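Local coordinates for protein NAD-dependent aldehyde dehydrogenase (Sinorhizobium meliloti, PDB 3U4J) that probably oxidises aldehydes to carboxylic acids with NAD or NADP as acceptor, as a tetrameric, calcium-binding member of the aldehyde dehydrogenase family, at residues S179-T191 and R478-Q490. Numbering follows the deposited sequence.
Sequences SERVPWAIGSGCT and RELGRYGFDEYSQ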
ATOM      1  N   SER A 179      -0.727  -3.276  25.617  1.00  7.96           N
ATOM      2  CA  SER A 179      -1.729  -3.420  24.583  1.00  8.51           C
ATOM      3  C   SER A 179      -1.372  -2.716  23.260  1.00  9.11           C
ATOM      4  O   SER A 179      -1.930  -3.059  22.217  1.00  9.21           O
ATOM      5  CB  SER A 179      -3.094  -2.952  25.096  1.00  8.81           C
ATOM      6  OG  SER A 179      -3.563  -3.806  26.123  1.00  8.93           O
ATOM      7  N   GLU A 180      -0.457  -1.740  23.299  1.00  9.68           N
ATOM      8  CA  GLU A 180       0.094  -1.128  22.063  1.00  9.63           C
ATOM      9  C   GLU A 180       1.266  -1.928  21.483  1.00  9.42           C
ATOM     10  O   GLU A 180       1.741  -1.623  20.400  1.00 10.42           O
ATOM     11  CB  GLU A 180       0.641   0.283  22.319  1.00 10.09           C
ATOM     12  CG  GLU A 180      -0.321   1.343  22.778  1.00  8.97           C
ATOM     13  CD  GLU A 180       0.415   2.669  23.089  1.00 13.68           C
ATOM     14  OE1 GLU A 180       1.680   2.688  23.176  1.00 12.52           O
ATOM     15  OE2 GLU A 180      -0.282   3.692  23.268  1.00 11.87           O
ATOM     16  N   ARG A 181       1.778  -2.907  22.219  1.00  8.88           N
ATOM     17  CA  ARG A 181       2.996  -3.641  21.781  1.00  7.96           C
ATOM     18  C   ARG A 181       2.710  -5.123  21.553  1.00  7.79           C
ATOM     19  O   ARG A 181       2.946  -5.632  20.467  1.00  8.47           O
ATOM     20  CB  ARG A 181       4.125  -3.530  22.820  1.00  7.57           C
ATOM     21  CG  ARG A 181       4.542  -2.084  23.165  1.00  7.47           C
ATOM     22  CD  ARG A 181       5.326  -1.383  22.039  1.00  7.52           C
ATOM     23  NE  ARG A 181       5.743  -0.071  22.539  1.00  8.48           N
ATOM     24  CZ  ARG A 181       4.957   0.994  22.622  1.00  9.06           C
ATOM     25  NH1 ARG A 181       3.713   0.965  22.144  1.00  9.28           N
ATOM     26  NH2 ARG A 181       5.416   2.106  23.184  1.00  8.67           N
ATOM     27  N   VAL A 182       2.237  -5.813  22.588  1.00  7.60           N
ATOM     28  CA  VAL A 182       2.021  -7.262  22.514  1.00  6.72           C
ATOM     29  C   VAL A 182       1.161  -7.690  21.305  1.00  7.01           C
ATOM     30  O   VAL A 182       1.562  -8.576  20.561  1.00  6.61           O
ATOM     31  CB  VAL A 182       1.479  -7.852  23.860  1.00  6.78           C
ATOM     32  CG1 VAL A 182       1.053  -9.338  23.715  1.00  6.53           C
ATOM     33  CG2 VAL A 182       2.522  -7.686  24.997  1.00  6.66           C
ATOM     34  N   PRO A 183      -0.013  -7.053  21.093  1.00  7.85           N
ATOM     35  CA  PRO A 183      -0.867  -7.570  19.990  1.00  7.93           C
ATOM     36  C   PRO A 183      -0.228  -7.420  18.605  1.00  8.06           C
ATOM     37  O   PRO A 183      -0.409  -8.281  17.757  1.00  8.29           O
ATOM     38  CB  PRO A 183      -2.149  -6.698  20.085  1.00  8.26           C
ATOM     39  CG  PRO A 183      -2.165  -6.137  21.465  1.00  6.84           C
ATOM     40  CD  PRO A 183      -0.689  -5.982  21.850  1.00  6.87           C
ATOM     41  N   TRP A 184       0.529  -6.347  18.385  1.00  8.04           N
ATOM     42  CA  TRP A 184       1.212  -6.148  17.134  1.00  8.32           C
ATOM     43  C   TRP A 184       2.330  -7.166  16.923  1.00  9.01           C
ATOM     44  O   TRP A 184       2.538  -7.663  15.797  1.00  9.51           O
ATOM     45  CB  TRP A 184       1.737  -4.714  17.028  1.00  9.01           C
ATOM     46  CG  TRP A 184       0.660  -3.747  16.507  1.00  7.56           C
ATOM     47  CD1 TRP A 184       0.547  -3.272  15.230  1.00  8.68           C
ATOM     48  CD2 TRP A 184      -0.447  -3.184  17.248  1.00  5.94           C
ATOM     49  NE1 TRP A 184      -0.565  -2.458  15.130  1.00  8.24           N
ATOM     50  CE2 TRP A 184      -1.187  -2.378  16.347  1.00  6.59           C
ATOM     51  CE3 TRP A 184      -0.871  -3.268  18.587  1.00  5.53           C
ATOM     52  CZ2 TRP A 184      -2.328  -1.639  16.738  1.00  6.56           C
ATOM     53  CZ3 TRP A 184      -2.033  -2.556  18.987  1.00  6.14           C
ATOM     54  CH2 TRP A 184      -2.750  -1.749  18.052  1.00  5.37           C
ATOM     55  N   ALA A 185       3.026  -7.481  18.009  1.00  8.30           N
ATOM     56  CA  ALA A 185       4.115  -8.453  17.980  1.00  8.31           C
ATOM     57  C   ALA A 185       3.596  -9.887  17.767  1.00  7.43           C
ATOM     58  O   ALA A 185       3.967 -10.556  16.812  1.00  8.48           O
ATOM     59  CB  ALA A 185       4.943  -8.338  19.317  1.00  7.37           C
ATOM     60  N   ILE A 186       2.709 -10.367  18.630  1.00  7.46           N
ATOM     61  CA  ILE A 186       2.218 -11.759  18.453  1.00  7.06           C
ATOM     62  C   ILE A 186       1.303 -11.870  17.227  1.00  7.82           C
ATOM     63  O   ILE A 186       1.214 -12.922  16.610  1.00  7.81           O
ATOM     64  CB  ILE A 186       1.504 -12.307  19.714  1.00  7.14           C
ATOM     65  CG1 ILE A 186       0.241 -11.486  20.051  1.00  5.81           C
ATOM     66  CG2 ILE A 186       2.489 -12.305  20.879  1.00  6.28           C
ATOM     67  CD1 ILE A 186      -0.772 -12.176  20.974  1.00  9.03           C
ATOM     68  N   GLY A 187       0.637 -10.774  16.867  1.00  8.77           N
ATOM     69  CA  GLY A 187      -0.144 -10.721  15.621  1.00  9.34           C
ATOM     70  C   GLY A 187       0.729 -10.871  14.390  1.00 10.26           C
ATOM     71  O   GLY A 187       0.301 -11.435  13.398  1.00 10.76           O
ATOM     72  N   SER A 188       1.973 -10.400  14.474  1.00 10.26           N
ATOM     73  CA  SER A 188       2.972 -10.645  13.438  1.00 10.73           C
ATOM     74  C   SER A 188       3.546 -12.067  13.429  1.00 11.04           C
ATOM     75  O   SER A 188       4.298 -12.410  12.501  1.00 11.60           O
ATOM     76  CB  SER A 188       4.145  -9.656  13.577  1.00 11.13           C
ATOM     77  OG  SER A 188       3.708  -8.316  13.372  1.00 13.75           O
ATOM     78  N   GLY A 189       3.189 -12.886  14.425  1.00 10.72           N
ATOM     79  CA  GLY A 189       3.698 -14.284  14.527  1.00  9.70           C
ATOM     80  C   GLY A 189       4.848 -14.427  15.533  1.00  9.75           C
ATOM     81  O   GLY A 189       5.419 -15.515  15.675  1.00  9.08           O
ATOM     82  N   CYS A 190       5.191 -13.336  16.241  1.00  8.78           N
ATOM     83  CA  CYS A 190       6.285 -13.354  17.222  1.00  8.81           C
ATOM     84  C   CYS A 190       5.802 -13.983  18.505  1.00  8.71           C
ATOM     85  O   CYS A 190       4.606 -14.092  18.724  1.00  8.68           O
ATOM     86  CB  CYS A 190       6.771 -11.926  17.580  1.00  7.80           C
ATOM     87  SG  CYS A 190       7.456 -11.040  16.182  1.00 10.76           S
ATOM     88  N   THR A 191       6.746 -14.379  19.362  1.00  8.48           N
ATOM     89  CA  THR A 191       6.436 -14.759  20.738  1.00  9.08           C
ATOM     90  C   THR A 191       7.135 -13.721  21.589  1.00  9.13           C
ATOM     91  O   THR A 191       8.089 -13.080  21.124  1.00  9.63           O
ATOM     92  CB  THR A 191       6.980 -16.165  21.076  1.00  8.22           C
ATOM     93  OG1 THR A 191       8.400 -16.200  20.840  1.00  8.72           O
ATOM     94  CG2 THR A 191       6.319 -17.180  20.187  1.00 10.08           C
ATOM     95  N   ARG A 478       8.123   2.827  14.730  1.00 11.19           N
ATOM     96  CA  ARG A 478       6.727   3.259  14.834  1.00 11.04           C
ATOM     97  C   ARG A 478       5.837   2.124  15.289  1.00 10.91           C
ATOM     98  O   ARG A 478       6.001   0.989  14.848  1.00 12.75           O
ATOM     99  CB  ARG A 478       6.240   3.800  13.498  1.00 10.04           C
ATOM    100  CG  ARG A 478       6.840   5.185  13.131  1.00  9.95           C
ATOM    101  CD  ARG A 478       6.265   6.302  14.032  1.00  8.12           C
ATOM    102  NE  ARG A 478       6.732   7.646  13.674  1.00  9.96           N
ATOM    103  CZ  ARG A 478       7.887   8.177  14.084  1.00 12.51           C
ATOM    104  NH1 ARG A 478       8.731   7.458  14.834  1.00 11.00           N
ATOM    105  NH2 ARG A 478       8.209   9.430  13.727  1.00 10.30           N
ATOM    106  N   GLU A 479       4.900   2.434  16.170  1.00 10.11           N
ATOM    107  CA  GLU A 479       3.976   1.455  16.711  1.00  9.67           C
ATOM    108  C   GLU A 479       2.572   1.771  16.196  1.00  8.94           C
ATOM    109  O   GLU A 479       2.344   2.856  15.638  1.00  8.15           O
ATOM    110  CB  GLU A 479       4.003   1.495  18.248  1.00  9.80           C
ATOM    111  CG  GLU A 479       5.412   1.406  18.891  1.00 12.42           C
ATOM    112  CD  GLU A 479       6.105   0.057  18.653  1.00 16.58           C
ATOM    113  OE1 GLU A 479       5.417  -1.005  18.641  1.00 14.58           O
ATOM    114  OE2 GLU A 479       7.346   0.075  18.472  1.00 17.86           O
ATOM    115  N   LEU A 480       1.657   0.817  16.381  1.00  8.32           N
ATOM    116  CA  LEU A 480       0.231   0.988  16.143  1.00  8.63           C
ATOM    117  C   LEU A 480      -0.094   1.057  14.651  1.00  8.58           C
ATOM    118  O   LEU A 480       0.802   0.988  13.816  1.00  7.19           O
ATOM    119  CB  LEU A 480      -0.344   2.222  16.869  1.00  8.76           C
ATOM    120  CG  LEU A 480      -0.503   2.244  18.383  1.00 11.98           C
ATOM    121  CD1 LEU A 480      -1.660   3.211  18.839  1.00  9.68           C
ATOM    122  CD2 LEU A 480      -0.632   0.907  19.016  1.00  8.33           C
ATOM    123  N   GLY A 481      -1.380   1.177  14.342  1.00  8.78           N
ATOM    124  CA  GLY A 481      -1.850   1.126  12.952  1.00  9.56           C
ATOM    125  C   GLY A 481      -1.288  -0.077  12.207  1.00 10.22           C
ATOM    126  O   GLY A 481      -1.148  -1.150  12.784  1.00  9.24           O
ATOM    127  N   ARG A 482      -0.945   0.131  10.935  1.00 10.18           N
ATOM    128  CA  ARG A 482      -0.245  -0.864  10.124  1.00 11.41           C
ATOM    129  C   ARG A 482       1.255  -0.821  10.405  1.00 10.95           C
ATOM    130  O   ARG A 482       1.955  -1.766  10.113  1.00 10.19           O
ATOM    131  CB  ARG A 482      -0.476  -0.610   8.631  1.00 11.96           C
ATOM    132  CG  ARG A 482      -1.940  -0.734   8.276  1.00 17.11           C
ATOM    133  CD  ARG A 482      -2.207  -0.986   6.805  1.00 23.09           C
ATOM    134  NE  ARG A 482      -3.513  -1.656   6.682  1.00 28.94           N
ATOM    135  CZ  ARG A 482      -4.501  -1.287   5.860  1.00 32.33           C
ATOM    136  NH1 ARG A 482      -4.359  -0.248   5.035  1.00 32.97           N
ATOM    137  NH2 ARG A 482      -5.636  -1.983   5.840  1.00 31.86           N
ATOM    138  N   TYR A 483       1.740   0.288  10.961  1.00  9.75           N
ATOM    139  CA  TYR A 483       3.185   0.462  11.130  1.00 10.05           C
ATOM    140  C   TYR A 483       3.774  -0.506  12.147  1.00  9.85           C
ATOM    141  O   TYR A 483       4.894  -1.026  11.938  1.00  9.38           O
ATOM    142  CB  TYR A 483       3.526   1.914  11.520  1.00  9.03           C
ATOM    143  CG  TYR A 483       3.399   2.874  10.325  1.00 12.15           C
ATOM    144  CD1 TYR A 483       4.537   3.393   9.697  1.00 11.03           C
ATOM    145  CD2 TYR A 483       2.142   3.239   9.823  1.00 12.12           C
ATOM    146  CE1 TYR A 483       4.418   4.239   8.586  1.00 13.88           C
ATOM    147  CE2 TYR A 483       2.015   4.112   8.723  1.00 11.02           C
ATOM    148  CZ  TYR A 483       3.147   4.605   8.119  1.00 12.08           C
ATOM    149  OH  TYR A 483       3.033   5.453   7.027  1.00 10.45           O
ATOM    150  N   GLY A 484       3.032  -0.756  13.236  1.00  8.40           N
ATOM    151  CA  GLY A 484       3.563  -1.616  14.285  1.00  9.12           C
ATOM    152  C   GLY A 484       3.824  -3.020  13.761  1.00  9.33           C
ATOM    153  O   GLY A 484       4.756  -3.693  14.219  1.00  9.55           O
ATOM    154  N   PHE A 485       3.042  -3.482  12.784  1.00  8.88           N
ATOM    155  CA  PHE A 485       3.301  -4.837  12.273  1.00 10.27           C
ATOM    156  C   PHE A 485       4.633  -4.922  11.554  1.00 11.14           C
ATOM    157  O   PHE A 485       5.299  -5.962  11.611  1.00 12.51           O
ATOM    158  CB  PHE A 485       2.171  -5.360  11.404  1.00 10.29           C
ATOM    159  CG  PHE A 485       0.861  -5.461  12.139  1.00 10.76           C
ATOM    160  CD1 PHE A 485       0.645  -6.472  13.065  1.00 10.84           C
ATOM    161  CD2 PHE A 485      -0.145  -4.526  11.915  1.00  9.69           C
ATOM    162  CE1 PHE A 485      -0.558  -6.558  13.748  1.00 11.21           C
ATOM    163  CE2 PHE A 485      -1.348  -4.605  12.598  1.00 10.14           C
ATOM    164  CZ  PHE A 485      -1.554  -5.621  13.518  1.00 10.87           C
ATOM    165  N   ASP A 486       5.029  -3.833  10.900  1.00 11.99           N
ATOM    166  CA  ASP A 486       6.317  -3.775  10.222  1.00 12.92           C
ATOM    167  C   ASP A 486       7.455  -3.779  11.250  1.00 13.14           C
ATOM    168  O   ASP A 486       8.507  -4.374  11.003  1.00 13.40           O
ATOM    169  CB  ASP A 486       6.399  -2.556   9.289  1.00 13.37           C
ATOM    170  CG  ASP A 486       5.430  -2.651   8.092  1.00 14.93           C
ATOM    171  OD1 ASP A 486       4.722  -3.672   7.945  1.00 14.79           O
ATOM    172  OD2 ASP A 486       5.362  -1.685   7.311  1.00 17.59           O
ATOM    173  N   GLU A 487       7.241  -3.139  12.405  1.00 13.78           N
ATOM    174  CA  GLU A 487       8.217  -3.171  13.508  1.00 13.87           C
ATOM    175  C   GLU A 487       8.562  -4.577  13.998  1.00 12.88           C
ATOM    176  O   GLU A 487       9.698  -4.810  14.440  1.00 12.59           O
ATOM    177  CB  GLU A 487       7.726  -2.377  14.720  1.00 15.30           C
ATOM    178  CG  GLU A 487       7.822  -0.890  14.567  1.00 21.52           C
ATOM    179  CD  GLU A 487       9.235  -0.392  14.242  1.00 24.85           C
ATOM    180  OE1 GLU A 487      10.160  -0.686  15.024  1.00 28.18           O
ATOM    181  OE2 GLU A 487       9.388   0.300  13.211  1.00 26.58           O
ATOM    182  N   TYR A 488       7.590  -5.495  13.943  1.00 11.40           N
ATOM    183  CA  TYR A 488       7.769  -6.886  14.420  1.00 11.42           C
ATOM    184  C   TYR A 488       7.798  -7.912  13.308  1.00 11.36           C
ATOM    185  O   TYR A 488       7.610  -9.093  13.557  1.00 11.73           O
ATOM    186  CB  TYR A 488       6.706  -7.251  15.480  1.00 10.89           C
ATOM    187  CG  TYR A 488       6.651  -6.201  16.578  1.00 11.04           C
ATOM    188  CD1 TYR A 488       7.677  -6.100  17.529  1.00 10.96           C
ATOM    189  CD2 TYR A 488       5.612  -5.265  16.630  1.00  9.22           C
ATOM    190  CE1 TYR A 488       7.655  -5.109  18.513  1.00 10.76           C
ATOM    191  CE2 TYR A 488       5.579  -4.298  17.617  1.00  8.68           C
ATOM    192  CZ  TYR A 488       6.604  -4.219  18.551  1.00 12.16           C
ATOM    193  OH  TYR A 488       6.586  -3.240  19.527  1.00 13.77           O
ATOM    194  N   SER A 489       8.052  -7.448  12.090  1.00 10.72           N
ATOM    195  CA  SER A 489       8.175  -8.307  10.915  1.00 11.45           C
ATOM    196  C   SER A 489       9.576  -8.214  10.337  1.00 12.04           C
ATOM    197  O   SER A 489      10.265  -7.208  10.538  1.00 12.45           O
ATOM    198  CB  SER A 489       7.143  -7.908   9.827  1.00 10.09           C
ATOM    199  OG  SER A 489       5.830  -8.284  10.222  1.00 10.38           O
ATOM    200  N   GLN A 490      10.007  -9.281   9.661  1.00 12.25           N
ATOM    201  CA  GLN A 490      11.152  -9.231   8.759  1.00 12.57           C
ATOM    202  C   GLN A 490      10.593  -9.373   7.351  1.00 12.40           C
ATOM    203  O   GLN A 490       9.578 -10.049   7.133  1.00 13.16           O
ATOM    204  CB  GLN A 490      12.113 -10.411   9.019  1.00 12.53           C
ATOM    205  CG  GLN A 490      12.908 -10.340  10.313  1.00 13.57           C
ATOM    206  CD  GLN A 490      14.182  -9.488  10.229  1.00 18.18           C
ATOM    207  OE1 GLN A 490      14.987  -9.474  11.175  1.00 20.99           O
ATOM    208  NE2 GLN A 490      14.363  -8.762   9.124  1.00 14.33           N
TER
HETATM  209  O   HOH W   1       2.728  -1.520  17.765  1.00 11.50           O
HETATM  210  O   HOH W   2       4.694 -10.997  10.136  1.00 15.41           O
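W184 lies between L480 and F485, a worked example of how one aromatic side chain can join two distant parts of a fold. In this aldehyde dehydrogenase, helix 174-187, which leads into strand 191-195, meets the short helix 483-487 just before strand 489-497 of the same mixed sheet; the axes of 179-187 and 483-487 cross at -64°, with a closest approach of 8.3 Å.

Apolar contacts dominate. L480 CD2 sits over one face of the indole, 3.8 Å from the centroid of the six-membered ring of W184, while the F485 ring lies against the opposite face, obliquely, the planes 33° apart. G484 lets its backbone come close to the indole, since a CB there would clash with W184 CD1. Further along, A185 CB rests over the Y488 ring, 4.0 Å from its centroid. Helix 117-138 adds contacts to P183 and F485.

The direct hydrogen bond between the segments runs from W184 NE1 to G481 O, 2.7 Å and nearly straight, with the acceptor in the indole plane. With CG beside the backbone N (chi1 -85°), the ring reaches across to that carbonyl. Replacing the indole by the methyl of an alanine is likely to cost G481 O its N-H donor and open a gap between L480 and F485.

Several polar groups surround this core. Y488 OH donates to E479 OE1 (2.7 Å), and a water donates to both E180 O and E479 OE1 while accepting from L480 N. The E479 carboxylate probably feels the charge of R181, whose NH1 is instead bridged to E180 OE1. After the helix, G189 closes a Schellman motif, and S188 OG turns back to donate to W184 O at 2.8 Å.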